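Local atomic coordinates of L protein (CAS virus, PDB entry 5MV0), a protein that probably serves, through this N-terminal domain, as the cap-snatching endonuclease part of a reptarenavirus polymerase that takes capped primers from host messenger RNA. Residues 11-16 with 159-164; 105-110 with 184-189; 33-38 with 166-171; 18-23 with 151-156. One frame throughout, in Å; residues are numbered along the deposited sequence.

Interaction 1 of 4, residues 11-16 with 159-164; sequences KNVILE and FELLKL
V13 meets three residues of 159-164 with its two methyl groups, and the contact is entirely apolar. CG1, anti to the backbone N (chi1 168°), reaches CD2 of L161 at 3.6 Å. The other methyl, V13 CG2, lies 3.8 Å from CB of E160 and 4.0 Å from CD1 of L164, so the valine is wedged between residues on successive turns of the facing helix. L161 CD2 also lies against I14 CG1 at 3.8 Å, the two side chains nearly perpendicular. These are two long helices, 4-20 and 155-170, packed antiparallel in the helical part of the arenavirus cap-snatching domain, their local axes 9.8 Å apart at closest approach with a crossing angle of -153°. Among the polar groups, E160 lends the interface its CB alone: its chain bends at chi2 and carries the carboxylate away to a salt bridge with R156. F203 covers V13 and E160 from a nearby loop, while helix 34-57 closes over I14 with L37 and L44.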
loop_
_atom_site.group_PDB
_atom_site.type_symbol
_atom_site.label_atom_id
_atom_site.label_comp_id
_atom_site.label_asym_id
_atom_site.label_seq_id
_atom_site.Cartn_x
_atom_site.Cartn_y
_atom_site.Cartn_z
ATOM N N LYS B 11 -4.810 6.979 -11.180
ATOM C CA LYS B 11 -4.014 7.227 -9.975
ATOM C C LYS B 11 -4.645 6.561 -8.761
ATOM O O LYS B 11 -3.954 5.945 -7.940
ATOM C CB LYS B 11 -3.861 8.731 -9.730
ATOM C CG LYS B 11 -2.936 9.416 -10.723
ATOM C CD LYS B 11 -2.517 10.804 -10.254
ATOM C CE LYS B 11 -3.652 11.798 -10.371
ATOM N NZ LYS B 11 -3.134 13.130 -10.830
ATOM N N ASN B 12 -5.965 6.661 -8.644
ATOM C CA ASN B 12 -6.654 6.029 -7.530
ATOM C C ASN B 12 -6.525 4.502 -7.576
ATOM O O ASN B 12 -6.288 3.864 -6.542
ATOM C CB ASN B 12 -8.113 6.472 -7.544
ATOM C CG ASN B 12 -8.917 5.855 -6.420
ATOM O OD1 ASN B 12 -9.569 4.832 -6.610
ATOM N ND2 ASN B 12 -8.874 6.475 -5.246
ATOM N N VAL B 13 -6.662 3.899 -8.767
ATOM C CA VAL B 13 -6.449 2.454 -8.913
ATOM C C VAL B 13 -5.051 2.071 -8.435
ATOM O O VAL B 13 -4.876 1.135 -7.646
ATOM C CB VAL B 13 -6.666 2.019 -10.379
ATOM C CG1 VAL B 13 -6.168 0.573 -10.601
ATOM C CG2 VAL B 13 -8.128 2.186 -10.801
ATOM N N ILE B 14 -4.027 2.788 -8.904
ATOM C CA ILE B 14 -2.660 2.441 -8.515
ATOM C C ILE B 14 -2.473 2.617 -7.011
ATOM O O ILE B 14 -1.879 1.763 -6.331
ATOM C CB ILE B 14 -1.652 3.283 -9.322
ATOM C CG1 ILE B 14 -1.708 2.904 -10.814
ATOM C CG2 ILE B 14 -0.266 3.115 -8.767
ATOM C CD1 ILE B 14 -0.765 3.748 -11.683
ATOM N N LEU B 15 -2.989 3.717 -6.464
ATOM C CA LEU B 15 -2.880 3.941 -5.026
ATOM C C LEU B 15 -3.530 2.810 -4.243
ATOM O O LEU B 15 -2.987 2.361 -3.221
ATOM C CB LEU B 15 -3.517 5.282 -4.642
ATOM C CG LEU B 15 -2.711 6.543 -5.001
ATOM C CD1 LEU B 15 -3.572 7.807 -4.924
ATOM C CD2 LEU B 15 -1.509 6.693 -4.096
ATOM N N GLU B 16 -4.696 2.344 -4.694
ATOM C CA GLU B 16 -5.372 1.272 -3.968
ATOM C C GLU B 16 -4.586 -0.027 -4.052
ATOM O O GLU B 16 -4.455 -0.750 -3.053
ATOM C CB GLU B 16 -6.796 1.062 -4.502
ATOM C CG GLU B 16 -7.563 0.024 -3.681
ATOM C CD GLU B 16 -9.030 -0.118 -4.053
ATOM O OE1 GLU B 16 -9.808 -0.643 -3.220
ATOM O OE2 GLU B 16 -9.410 0.282 -5.174
ATOM N N PHE B 159 -7.776 -5.255 -14.115
ATOM C CA PHE B 159 -8.485 -4.865 -15.326
ATOM C C PHE B 159 -8.409 -3.360 -15.550
ATOM O O PHE B 159 -8.161 -2.901 -16.669
ATOM C CB PHE B 159 -9.953 -5.306 -15.260
ATOM C CG PHE B 159 -10.798 -4.658 -16.320
ATOM C CD1 PHE B 159 -10.724 -5.100 -17.640
ATOM C CD2 PHE B 159 -11.606 -3.564 -16.022
ATOM C CE1 PHE B 159 -11.468 -4.477 -18.640
ATOM C CE2 PHE B 159 -12.349 -2.937 -17.019
ATOM C CZ PHE B 159 -12.291 -3.397 -18.323
ATOM N N GLU B 160 -8.658 -2.571 -14.498
ATOM C CA GLU B 160 -8.667 -1.116 -14.658
ATOM C C GLU B 160 -7.295 -0.575 -15.039
ATOM O O GLU B 160 -7.210 0.429 -15.760
ATOM C CB GLU B 160 -9.159 -0.439 -13.375
ATOM C CG GLU B 160 -10.618 -0.706 -13.075
ATOM C CD GLU B 160 -11.553 -0.133 -14.133
ATOM O OE1 GLU B 160 -11.218 0.905 -14.734
ATOM O OE2 GLU B 160 -12.622 -0.730 -14.377
ATOM N N LEU B 161 -6.214 -1.199 -14.558
ATOM C CA LEU B 161 -4.883 -0.783 -15.004
ATOM C C LEU B 161 -4.791 -0.867 -16.517
ATOM O O LEU B 161 -4.269 0.037 -17.177
ATOM C CB LEU B 161 -3.798 -1.668 -14.384
ATOM C CG LEU B 161 -3.523 -1.569 -12.889
ATOM C CD1 LEU B 161 -2.355 -2.481 -12.576
ATOM C CD2 LEU B 161 -3.213 -0.103 -12.513
ATOM N N LEU B 162 -5.323 -1.947 -17.075
ATOM C CA LEU B 162 -5.248 -2.186 -18.512
ATOM C C LEU B 162 -6.194 -1.266 -19.282
ATOM O O LEU B 162 -5.797 -0.634 -20.267
ATOM C CB LEU B 162 -5.567 -3.657 -18.779
ATOM C CG LEU B 162 -5.628 -4.142 -20.235
ATOM C CD1 LEU B 162 -4.238 -4.116 -20.864
ATOM C CD2 LEU B 162 -6.258 -5.548 -20.301
ATOM N N LYS B 163 -7.456 -1.181 -18.852
ATOM C CA LYS B 163 -8.426 -0.383 -19.592
ATOM C C LYS B 163 -8.099 1.109 -19.531
ATOM O O LYS B 163 -8.217 1.816 -20.543
ATOM C CB LYS B 163 -9.840 -0.617 -19.052
ATOM C CG LYS B 163 -10.835 0.313 -19.740
ATOM C CD LYS B 163 -12.217 0.220 -19.196
ATOM C CE LYS B 163 -13.138 1.111 -20.012
ATOM N NZ LYS B 163 -14.544 0.986 -19.538
ATOM N N LEU B 164 -7.709 1.615 -18.354
ATOM C CA LEU B 164 -7.473 3.051 -18.222
ATOM C C LEU B 164 -6.180 3.460 -18.904
ATOM O O LEU B 164 -6.101 4.546 -19.487
ATOM C CB LEU B 164 -7.450 3.470 -16.751
ATOM C CG LEU B 164 -8.783 3.278 -16.016
ATOM C CD1 LEU B 164 -8.649 3.615 -14.532
ATOM C CD2 LEU B 164 -9.898 4.102 -16.677
#

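Interaction 2 of 4, residues 105-110 with 184-189; sequences STRSMP and YDELKR
The chain leaves its strand at T106 and passes R107 and S108 across one flank of helix 184-189, with CA of R107 7.1 Å from CA of E186 and CA of S108 6.5 Å from CA of R189. E186 has the largest share of the contact. Its CG lies anti to the backbone N (chi1 167°) and the chain then bends at chi2, bringing the carboxylate up to the loop, where OE2 accepts from S108 N at 2.8 Å on its syn lone pair. The other oxygen, E186 OE1, accepts on its anti side from R189 NH2 of its own helix at 2.8 Å, a salt bridge within the segment, so both oxygens are engaged and the carboxylate's rotation is restrained. One water extends the grip: it donates to E186 OE1 at 2.7 Å and accepts from M109 N and S108 OG. R107 runs across E186, CD to CD 3.9 Å, while its NH1 turns back to T106 O at 2.9 Å. S108 OG rests 3.4 Å from R189 CB, at the edge of the guanidinium. This surface contact joins the end of strand 98-106, just before helix 110-122, to helix 181-192, whose L187 packs on helices 34-57 and 155-170.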
loop_
_atom_site.group_PDB
_atom_site.type_symbol
_atom_site.label_atom_id
_atom_site.label_comp_id
_atom_site.label_asym_id
_atom_site.label_seq_id
_atom_site.Cartn_x
_atom_site.Cartn_y
_atom_site.Cartn_z
ATOM N N SER B 105 5.373 -13.996 -17.485
ATOM C CA SER B 105 4.850 -13.007 -18.413
ATOM C C SER B 105 3.375 -13.282 -18.631
ATOM O O SER B 105 2.866 -14.364 -18.309
ATOM C CB SER B 105 5.597 -13.055 -19.746
ATOM O OG SER B 105 5.320 -14.297 -20.380
ATOM N N THR B 106 2.694 -12.297 -19.202
ATOM C CA THR B 106 1.342 -12.475 -19.699
ATOM C C THR B 106 1.336 -12.243 -21.197
ATOM O O THR B 106 2.015 -11.340 -21.698
ATOM C CB THR B 106 0.326 -11.525 -19.012
ATOM O OG1 THR B 106 0.655 -10.159 -19.318
ATOM C CG2 THR B 106 0.339 -11.730 -17.503
ATOM N N ARG B 107 0.582 -13.084 -21.903
ATOM C CA ARG B 107 0.351 -12.959 -23.337
ATOM C C ARG B 107 -1.040 -13.513 -23.570
ATOM O O ARG B 107 -1.343 -14.609 -23.089
ATOM C CB ARG B 107 1.380 -13.733 -24.182
ATOM C CG ARG B 107 2.834 -13.215 -24.162
ATOM C CD ARG B 107 2.927 -11.821 -24.782
ATOM N NE ARG B 107 4.315 -11.396 -24.980
ATOM C CZ ARG B 107 5.085 -10.893 -24.017
ATOM N NH1 ARG B 107 4.605 -10.767 -22.784
ATOM N NH2 ARG B 107 6.331 -10.518 -24.286
ATOM N N SER B 108 -1.879 -12.766 -24.286
ATOM C CA SER B 108 -3.293 -13.134 -24.339
ATOM C C SER B 108 -3.519 -14.380 -25.191
ATOM O O SER B 108 -4.382 -15.207 -24.871
ATOM C CB SER B 108 -4.138 -11.969 -24.867
ATOM O OG SER B 108 -3.691 -11.553 -26.149
ATOM N N MET B 109 -2.749 -14.539 -26.264
ATOM C CA MET B 109 -2.943 -15.617 -27.236
ATOM C C MET B 109 -1.979 -16.763 -26.975
ATOM O O MET B 109 -0.774 -16.523 -26.790
ATOM C CB MET B 109 -2.738 -15.099 -28.659
ATOM C CG MET B 109 -3.747 -14.054 -29.144
ATOM S SD MET B 109 -5.452 -14.655 -29.314
ATOM C CE MET B 109 -6.143 -14.441 -27.673
ATOM N N PRO B 110 -2.457 -18.012 -26.996
ATOM C CA PRO B 110 -1.564 -19.144 -26.692
ATOM C C PRO B 110 -0.370 -19.251 -27.615
ATOM O O PRO B 110 0.693 -19.706 -27.170
ATOM C CB PRO B 110 -2.489 -20.368 -26.813
ATOM C CG PRO B 110 -3.729 -19.879 -27.506
ATOM C CD PRO B 110 -3.861 -18.436 -27.139
ATOM N N TYR B 184 1.469 -2.246 -27.483
ATOM C CA TYR B 184 0.142 -1.652 -27.571
ATOM C C TYR B 184 -0.868 -2.652 -28.129
ATOM O O TYR B 184 -1.978 -2.785 -27.601
ATOM C CB TYR B 184 0.194 -0.388 -28.430
ATOM C CG TYR B 184 -1.123 0.335 -28.531
ATOM C CD1 TYR B 184 -1.573 1.143 -27.494
ATOM C CD2 TYR B 184 -1.911 0.228 -29.669
ATOM C CE1 TYR B 184 -2.770 1.824 -27.589
ATOM C CE2 TYR B 184 -3.113 0.893 -29.769
ATOM C CZ TYR B 184 -3.539 1.688 -28.727
ATOM O OH TYR B 184 -4.737 2.357 -28.819
ATOM N N ASP B 185 -0.491 -3.377 -29.186
ATOM C CA ASP B 185 -1.412 -4.347 -29.770
ATOM C C ASP B 185 -1.678 -5.505 -28.811
ATOM O O ASP B 185 -2.825 -5.953 -28.690
ATOM C CB ASP B 185 -0.878 -4.863 -31.108
ATOM C CG ASP B 185 -1.026 -3.844 -32.227
ATOM O OD1 ASP B 185 -0.358 -4.007 -33.265
ATOM O OD2 ASP B 185 -1.791 -2.869 -32.061
ATOM N N GLU B 186 -0.639 -5.985 -28.111
ATOM C CA GLU B 186 -0.817 -7.061 -27.131
ATOM C C GLU B 186 -1.783 -6.647 -26.026
ATOM O O GLU B 186 -2.657 -7.429 -25.624
ATOM C CB GLU B 186 0.537 -7.462 -26.534
ATOM C CG GLU B 186 0.463 -8.342 -25.278
ATOM C CD GLU B 186 -0.260 -9.663 -25.521
ATOM O OE1 GLU B 186 -0.262 -10.118 -26.679
ATOM O OE2 GLU B 186 -0.828 -10.238 -24.558
ATOM N N LEU B 187 -1.656 -5.415 -25.532
ATOM C CA LEU B 187 -2.581 -4.951 -24.508
ATOM C C LEU B 187 -3.994 -4.824 -25.063
ATOM O O LEU B 187 -4.962 -5.164 -24.377
ATOM C CB LEU B 187 -2.095 -3.630 -23.913
ATOM C CG LEU B 187 -0.732 -3.771 -23.225
ATOM C CD1 LEU B 187 -0.180 -2.425 -22.836
ATOM C CD2 LEU B 187 -0.791 -4.697 -22.003
ATOM N N LYS B 188 -4.138 -4.356 -26.310
ATOM C CA LYS B 188 -5.470 -4.294 -26.907
ATOM C C LYS B 188 -6.091 -5.682 -27.000
ATOM O O LYS B 188 -7.269 -5.864 -26.669
ATOM C CB LYS B 188 -5.412 -3.649 -28.293
ATOM C CG LYS B 188 -5.476 -2.146 -28.277
ATOM C CD LYS B 188 -6.237 -1.615 -29.494
ATOM C CE LYS B 188 -5.502 -1.913 -30.788
ATOM N NZ LYS B 188 -6.233 -1.370 -31.968
ATOM N N ARG B 189 -5.303 -6.675 -27.425
ATOM C CA ARG B 189 -5.792 -8.051 -27.466
ATOM C C ARG B 189 -6.167 -8.542 -26.074
ATOM O O ARG B 189 -7.212 -9.177 -25.891
ATOM C CB ARG B 189 -4.737 -8.972 -28.077
ATOM C CG ARG B 189 -4.633 -8.885 -29.592
ATOM C CD ARG B 189 -3.852 -10.077 -30.160
ATOM N NE ARG B 189 -2.516 -10.159 -29.586
ATOM C CZ ARG B 189 -1.450 -9.538 -30.082
ATOM N NH1 ARG B 189 -1.561 -8.795 -31.178
ATOM N NH2 ARG B 189 -0.276 -9.661 -29.478
HETATM O O HOH W 1 -0.084 -8.788 -21.816
HETATM O O HOH W 2 -1.198 -12.504 -27.374
#

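Interaction 3 of 4, residues 33-38 with 166-171; sequences DPYKLA and LSILSY
The capped start of helix 34-57 packs here on the C-terminal part of helix 155-170, within the arenavirus cap-snatching domain. I168 is the central side chain. Its CG2, anti to the backbone N and turned beside the carbonyl carbon, sits 3.5 Å from P34 O and also touches P34 CB, and it meets CD2 of Y35 at 3.8 Å in the plane of the ring, at its edge. The side chains of Y35 and I168 lie alongside, pointing opposite ways. A water lies close to Y35 OH and appears to donate to I168 O at 2.7 Å. One turn on, A38 CB lies 3.9 Å from L169 CG and 4.0 Å from I168 CG2. The local axes approach to 9.2 Å at a crossing angle of -141°. D33 fixes the helix start as N-cap, its OD2 accepting from K36 N at 2.9 Å. Beyond the interface, W178 meets the Y35 ring edge to face, and K36 reaches Y25 of a neighbouring subunit. The whole is an antiparallel helix-helix packing with an aspartate N-cap, its apolar centre bordered by a water near Y35 OH and I168 O.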
loop_
_atom_site.group_PDB
_atom_site.type_symbol
_atom_site.label_atom_id
_atom_site.label_comp_id
_atom_site.label_asym_id
_atom_site.label_seq_id
_atom_site.Cartn_x
_atom_site.Cartn_y
_atom_site.Cartn_z
ATOM N N ASP B 33 1.492 13.050 -15.032
ATOM C CA ASP B 33 1.586 12.948 -16.485
ATOM C C ASP B 33 0.813 11.731 -16.992
ATOM O O ASP B 33 1.106 10.605 -16.577
ATOM C CB ASP B 33 3.052 12.886 -16.892
ATOM C CG ASP B 33 3.245 12.857 -18.401
ATOM O OD1 ASP B 33 3.821 13.818 -18.941
ATOM O OD2 ASP B 33 2.852 11.867 -19.051
ATOM N N PRO B 34 -0.187 11.913 -17.858
ATOM C CA PRO B 34 -0.992 10.766 -18.307
ATOM C C PRO B 34 -0.197 9.652 -18.957
ATOM O O PRO B 34 -0.459 8.475 -18.674
ATOM C CB PRO B 34 -1.977 11.404 -19.305
ATOM C CG PRO B 34 -2.081 12.825 -18.863
ATOM C CD PRO B 34 -0.711 13.193 -18.364
ATOM N N TYR B 35 0.759 9.974 -19.837
ATOM C CA TYR B 35 1.475 8.906 -20.529
ATOM C C TYR B 35 2.423 8.194 -19.588
ATOM O O TYR B 35 2.558 6.966 -19.649
ATOM C CB TYR B 35 2.246 9.450 -21.732
ATOM C CG TYR B 35 1.359 9.858 -22.885
ATOM C CD1 TYR B 35 1.887 10.518 -23.990
ATOM C CD2 TYR B 35 -0.006 9.580 -22.872
ATOM C CE1 TYR B 35 1.083 10.896 -25.044
ATOM C CE2 TYR B 35 -0.823 9.951 -23.928
ATOM C CZ TYR B 35 -0.269 10.609 -25.011
ATOM O OH TYR B 35 -1.067 10.985 -26.063
ATOM N N LYS B 36 3.107 8.952 -18.733
ATOM C CA LYS B 36 3.983 8.340 -17.749
ATOM C C LYS B 36 3.184 7.475 -16.787
ATOM O O LYS B 36 3.626 6.387 -16.396
ATOM C CB LYS B 36 4.736 9.434 -17.003
ATOM C CG LYS B 36 6.000 8.978 -16.345
ATOM C CD LYS B 36 6.852 10.188 -15.985
ATOM C CE LYS B 36 8.123 9.773 -15.284
ATOM N NZ LYS B 36 8.959 10.970 -15.040
ATOM N N LEU B 37 2.009 7.955 -16.381
ATOM C CA LEU B 37 1.155 7.166 -15.500
ATOM C C LEU B 37 0.674 5.901 -16.193
ATOM O O LEU B 37 0.636 4.818 -15.583
ATOM C CB LEU B 37 -0.037 8.005 -15.048
ATOM C CG LEU B 37 -0.977 7.311 -14.056
ATOM C CD1 LEU B 37 -0.295 7.143 -12.705
ATOM C CD2 LEU B 37 -2.260 8.091 -13.914
ATOM N N ALA B 38 0.287 6.014 -17.467
ATOM C CA ALA B 38 -0.170 4.832 -18.192
ATOM C C ALA B 38 0.923 3.779 -18.263
ATOM O O ALA B 38 0.653 2.583 -18.090
ATOM C CB ALA B 38 -0.645 5.202 -19.606
ATOM N N LEU B 166 -4.900 1.968 -21.580
ATOM C CA LEU B 166 -5.184 1.935 -23.019
ATOM C C LEU B 166 -6.042 3.116 -23.454
ATOM O O LEU B 166 -5.844 3.668 -24.543
ATOM C CB LEU B 166 -5.878 0.630 -23.407
ATOM C CG LEU B 166 -4.948 -0.574 -23.527
ATOM C CD1 LEU B 166 -5.753 -1.842 -23.785
ATOM C CD2 LEU B 166 -3.900 -0.355 -24.621
ATOM N N SER B 167 -7.013 3.503 -22.631
ATOM C CA SER B 167 -7.818 4.675 -22.940
ATOM C C SER B 167 -6.957 5.932 -23.040
ATOM O O SER B 167 -7.109 6.731 -23.974
ATOM C CB SER B 167 -8.902 4.841 -21.881
ATOM O OG SER B 167 -9.643 6.009 -22.139
ATOM N N ILE B 168 -6.051 6.126 -22.080
ATOM C CA ILE B 168 -5.109 7.245 -22.135
ATOM C C ILE B 168 -4.262 7.175 -23.402
ATOM O O ILE B 168 -4.168 8.146 -24.163
ATOM C CB ILE B 168 -4.228 7.257 -20.876
ATOM C CG1 ILE B 168 -5.037 7.757 -19.677
ATOM C CG2 ILE B 168 -2.976 8.100 -21.089
ATOM C CD1 ILE B 168 -4.387 7.454 -18.345
ATOM N N LEU B 169 -3.627 6.025 -23.642
ATOM C CA LEU B 169 -2.712 5.885 -24.774
ATOM C C LEU B 169 -3.425 5.961 -26.123
ATOM O O LEU B 169 -2.782 6.279 -27.130
ATOM C CB LEU B 169 -1.953 4.561 -24.664
ATOM C CG LEU B 169 -1.031 4.374 -23.441
ATOM C CD1 LEU B 169 -0.617 2.914 -23.275
ATOM C CD2 LEU B 169 0.213 5.263 -23.525
ATOM N N SER B 170 -4.730 5.681 -26.168
ATOM C CA SER B 170 -5.472 5.666 -27.427
ATOM C C SER B 170 -5.975 7.037 -27.856
ATOM O O SER B 170 -6.473 7.167 -28.979
ATOM C CB SER B 170 -6.667 4.718 -27.321
ATOM O OG SER B 170 -6.199 3.390 -27.229
ATOM N N TYR B 171 -5.871 8.052 -27.002
ATOM C CA TYR B 171 -6.425 9.357 -27.347
ATOM C C TYR B 171 -5.653 10.018 -28.484
ATOM O O TYR B 171 -6.251 10.651 -29.358
ATOM C CB TYR B 171 -6.429 10.258 -26.121
ATOM C CG TYR B 171 -6.979 11.638 -26.386
ATOM C CD1 TYR B 171 -6.136 12.744 -26.424
ATOM C CD2 TYR B 171 -8.343 11.839 -26.585
ATOM C CE1 TYR B 171 -6.638 14.021 -26.656
ATOM C CE2 TYR B 171 -8.855 13.115 -26.820
ATOM C CZ TYR B 171 -7.995 14.201 -26.852
ATOM O OH TYR B 171 -8.487 15.468 -27.088
HETATM O O HOH W 3 -2.829 9.247 -26.285
#

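Interaction 4 of 4, residues 18-23 with 151-156; sequences LSIEPD and GNVPER
I20 and E21, where helix 4-20 ends, face N152, V153 and P154, which lead into helix 155-170. The two branches of I20 have separate tasks. CG2, anti to the backbone N, touches the backbone at N152 O (3.6 Å), whereas the end of the longer branch, I20 CD1 (chi1 -67°, chi2 171°), abuts P154 CD of the proline ring at 3.7 Å. E21 has left helical geometry, and its side chain bends at chi2 (-78°). That fold lays CG against V153 CG2 at 3.8 Å and turns the carboxylate toward N152. The E21 and N152 side chains run across each other, but their carboxylate and amide planes are turned only modestly apart. N152 ND2 donates to E21 OE2 at 2.7 Å; the acceptor lies near the amide plane, but the donor stands above the carboxylate plane. A water accepts from N152 N at 2.8 Å and lies close to E21 OE2, apparently as a donor. I20 packs on Y25 of one neighbouring subunit and on D33 of another. E21 OE2 also forms a salt bridge with R55 of helix 34-57. With arginine and amide directed at this one oxygen, and the water a possible third partner, its negative charge is probably well stabilised, and the buried glutamate ties the segment before helix 155-170 to the end of helix 4-20.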
loop_
_atom_site.group_PDB
_atom_site.type_symbol
_atom_site.label_atom_id
_atom_site.label_comp_id
_atom_site.label_asym_id
_atom_site.label_seq_id
_atom_site.Cartn_x
_atom_site.Cartn_y
_atom_site.Cartn_z
ATOM N N LEU B 18 -1.357 -0.422 -4.458
ATOM C CA LEU B 18 -0.169 -0.345 -3.625
ATOM C C LEU B 18 -0.507 -0.340 -2.138
ATOM O O LEU B 18 0.363 -0.662 -1.325
ATOM C CB LEU B 18 0.661 0.897 -3.997
ATOM C CG LEU B 18 1.133 0.956 -5.467
ATOM C CD1 LEU B 18 2.054 2.152 -5.701
ATOM C CD2 LEU B 18 1.809 -0.324 -5.929
ATOM N N SER B 19 -1.735 0.034 -1.766
ATOM C CA SER B 19 -2.164 -0.120 -0.376
ATOM C C SER B 19 -2.394 -1.587 -0.032
ATOM O O SER B 19 -2.086 -2.031 1.085
ATOM C CB SER B 19 -3.440 0.686 -0.132
ATOM O OG SER B 19 -3.257 2.072 -0.434
ATOM N N ILE B 20 -2.959 -2.341 -0.980
ATOM C CA ILE B 20 -3.294 -3.748 -0.760
ATOM C C ILE B 20 -2.037 -4.613 -0.728
ATOM O O ILE B 20 -1.944 -5.556 0.066
ATOM C CB ILE B 20 -4.268 -4.217 -1.856
ATOM C CG1 ILE B 20 -5.614 -3.508 -1.725
ATOM C CG2 ILE B 20 -4.444 -5.745 -1.824
ATOM C CD1 ILE B 20 -6.567 -3.751 -2.916
ATOM N N GLU B 21 -1.067 -4.332 -1.607
ATOM C CA GLU B 21 0.184 -5.095 -1.709
ATOM C C GLU B 21 1.354 -4.124 -1.687
ATOM O O GLU B 21 1.938 -3.810 -2.737
ATOM C CB GLU B 21 0.240 -5.939 -2.989
ATOM C CG GLU B 21 -0.548 -7.231 -2.938
ATOM C CD GLU B 21 0.162 -8.346 -2.164
ATOM O OE1 GLU B 21 1.210 -8.099 -1.508
ATOM O OE2 GLU B 21 -0.335 -9.483 -2.240
ATOM N N PRO B 22 1.731 -3.631 -0.502
ATOM C CA PRO B 22 2.747 -2.568 -0.422
ATOM C C PRO B 22 4.151 -2.994 -0.805
ATOM O O PRO B 22 5.005 -2.114 -0.979
ATOM C CB PRO B 22 2.688 -2.138 1.058
ATOM C CG PRO B 22 1.326 -2.551 1.516
ATOM C CD PRO B 22 1.061 -3.851 0.790
ATOM N N ASP B 23 4.437 -4.294 -0.932
ATOM C CA ASP B 23 5.721 -4.695 -1.507
ATOM C C ASP B 23 5.909 -4.150 -2.916
ATOM O O ASP B 23 7.046 -4.043 -3.388
ATOM C CB ASP B 23 5.853 -6.218 -1.544
ATOM C CG ASP B 23 6.104 -6.816 -0.176
ATOM O OD1 ASP B 23 6.543 -6.078 0.730
ATOM O OD2 ASP B 23 5.862 -8.030 -0.011
ATOM N N GLY B 151 -3.449 -12.687 -7.181
ATOM C CA GLY B 151 -3.156 -12.884 -5.765
ATOM C C GLY B 151 -4.161 -12.157 -4.884
ATOM O O GLY B 151 -5.372 -12.300 -5.050
ATOM N N ASN B 152 -3.661 -11.337 -3.955
ATOM C CA ASN B 152 -4.528 -10.561 -3.076
ATOM C C ASN B 152 -5.135 -9.334 -3.747
ATOM O O ASN B 152 -5.986 -8.679 -3.137
ATOM C CB ASN B 152 -3.748 -10.099 -1.850
ATOM C CG ASN B 152 -3.170 -11.245 -1.069
ATOM O OD1 ASN B 152 -3.891 -12.153 -0.672
ATOM N ND2 ASN B 152 -1.852 -11.234 -0.880
ATOM N N VAL B 153 -4.708 -8.979 -4.955
ATOM C CA VAL B 153 -5.253 -7.794 -5.618
ATOM C C VAL B 153 -6.526 -8.174 -6.358
ATOM O O VAL B 153 -6.503 -9.102 -7.179
ATOM C CB VAL B 153 -4.235 -7.163 -6.579
ATOM C CG1 VAL B 153 -4.840 -5.921 -7.201
ATOM C CG2 VAL B 153 -2.958 -6.826 -5.843
ATOM N N PRO B 154 -7.648 -7.486 -6.108
ATOM C CA PRO B 154 -8.893 -7.800 -6.825
ATOM C C PRO B 154 -8.706 -7.708 -8.335
ATOM O O PRO B 154 -8.075 -6.776 -8.844
ATOM C CB PRO B 154 -9.877 -6.734 -6.324
ATOM C CG PRO B 154 -9.302 -6.231 -5.020
ATOM C CD PRO B 154 -7.802 -6.373 -5.148
ATOM N N GLU B 155 -9.283 -8.680 -9.053
ATOM C CA GLU B 155 -9.096 -8.731 -10.501
ATOM C C GLU B 155 -9.615 -7.475 -11.185
ATOM O O GLU B 155 -9.084 -7.074 -12.230
ATOM C CB GLU B 155 -9.779 -9.962 -11.105
ATOM C CG GLU B 155 -9.343 -10.175 -12.551
ATOM C CD GLU B 155 -10.025 -11.335 -13.252
ATOM O OE1 GLU B 155 -10.855 -12.033 -12.625
ATOM O OE2 GLU B 155 -9.721 -11.540 -14.446
ATOM N N ARG B 156 -10.642 -6.836 -10.617
ATOM C CA ARG B 156 -11.163 -5.625 -11.240
ATOM C C ARG B 156 -10.095 -4.537 -11.312
ATOM O O ARG B 156 -10.062 -3.752 -12.269
ATOM C CB ARG B 156 -12.386 -5.132 -10.468
ATOM C CG ARG B 156 -13.076 -3.946 -11.096
ATOM C CD ARG B 156 -13.447 -4.248 -12.535
ATOM N NE ARG B 156 -14.056 -3.100 -13.204
ATOM C CZ ARG B 156 -15.365 -2.912 -13.339
ATOM N NH1 ARG B 156 -16.225 -3.799 -12.845
ATOM N NH2 ARG B 156 -15.810 -1.836 -13.976
HETATM O O HOH W 4 -1.106 -10.315 -4.477
#

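Helix 155-170 runs through interactions 1, 3 and 4. Interaction 4 lies at its start and interaction 3 toward its end, their centres 21 Å apart, with interaction 1 between them at 11 Å from each. Interactions 1 and 3 also touch through L37, whose CD1 lies 3.6 Å from I14 CD1, so helices 4-20, 34-57 and 155-170 share one apolar core. Interaction 2 lies farther off, 18 Å centre to centre from interactions 1 and 3. It packs on that core through L187 CD2, 3.7 Å from L162 CD1, while Y184 OH probably hydrogen-bonds S170 OG toward the end of helix 155-170. It alone brings in the sheet, and a phosphate ion, probably from the crystallisation liquor, lies about 4 Å from the R107 side chain.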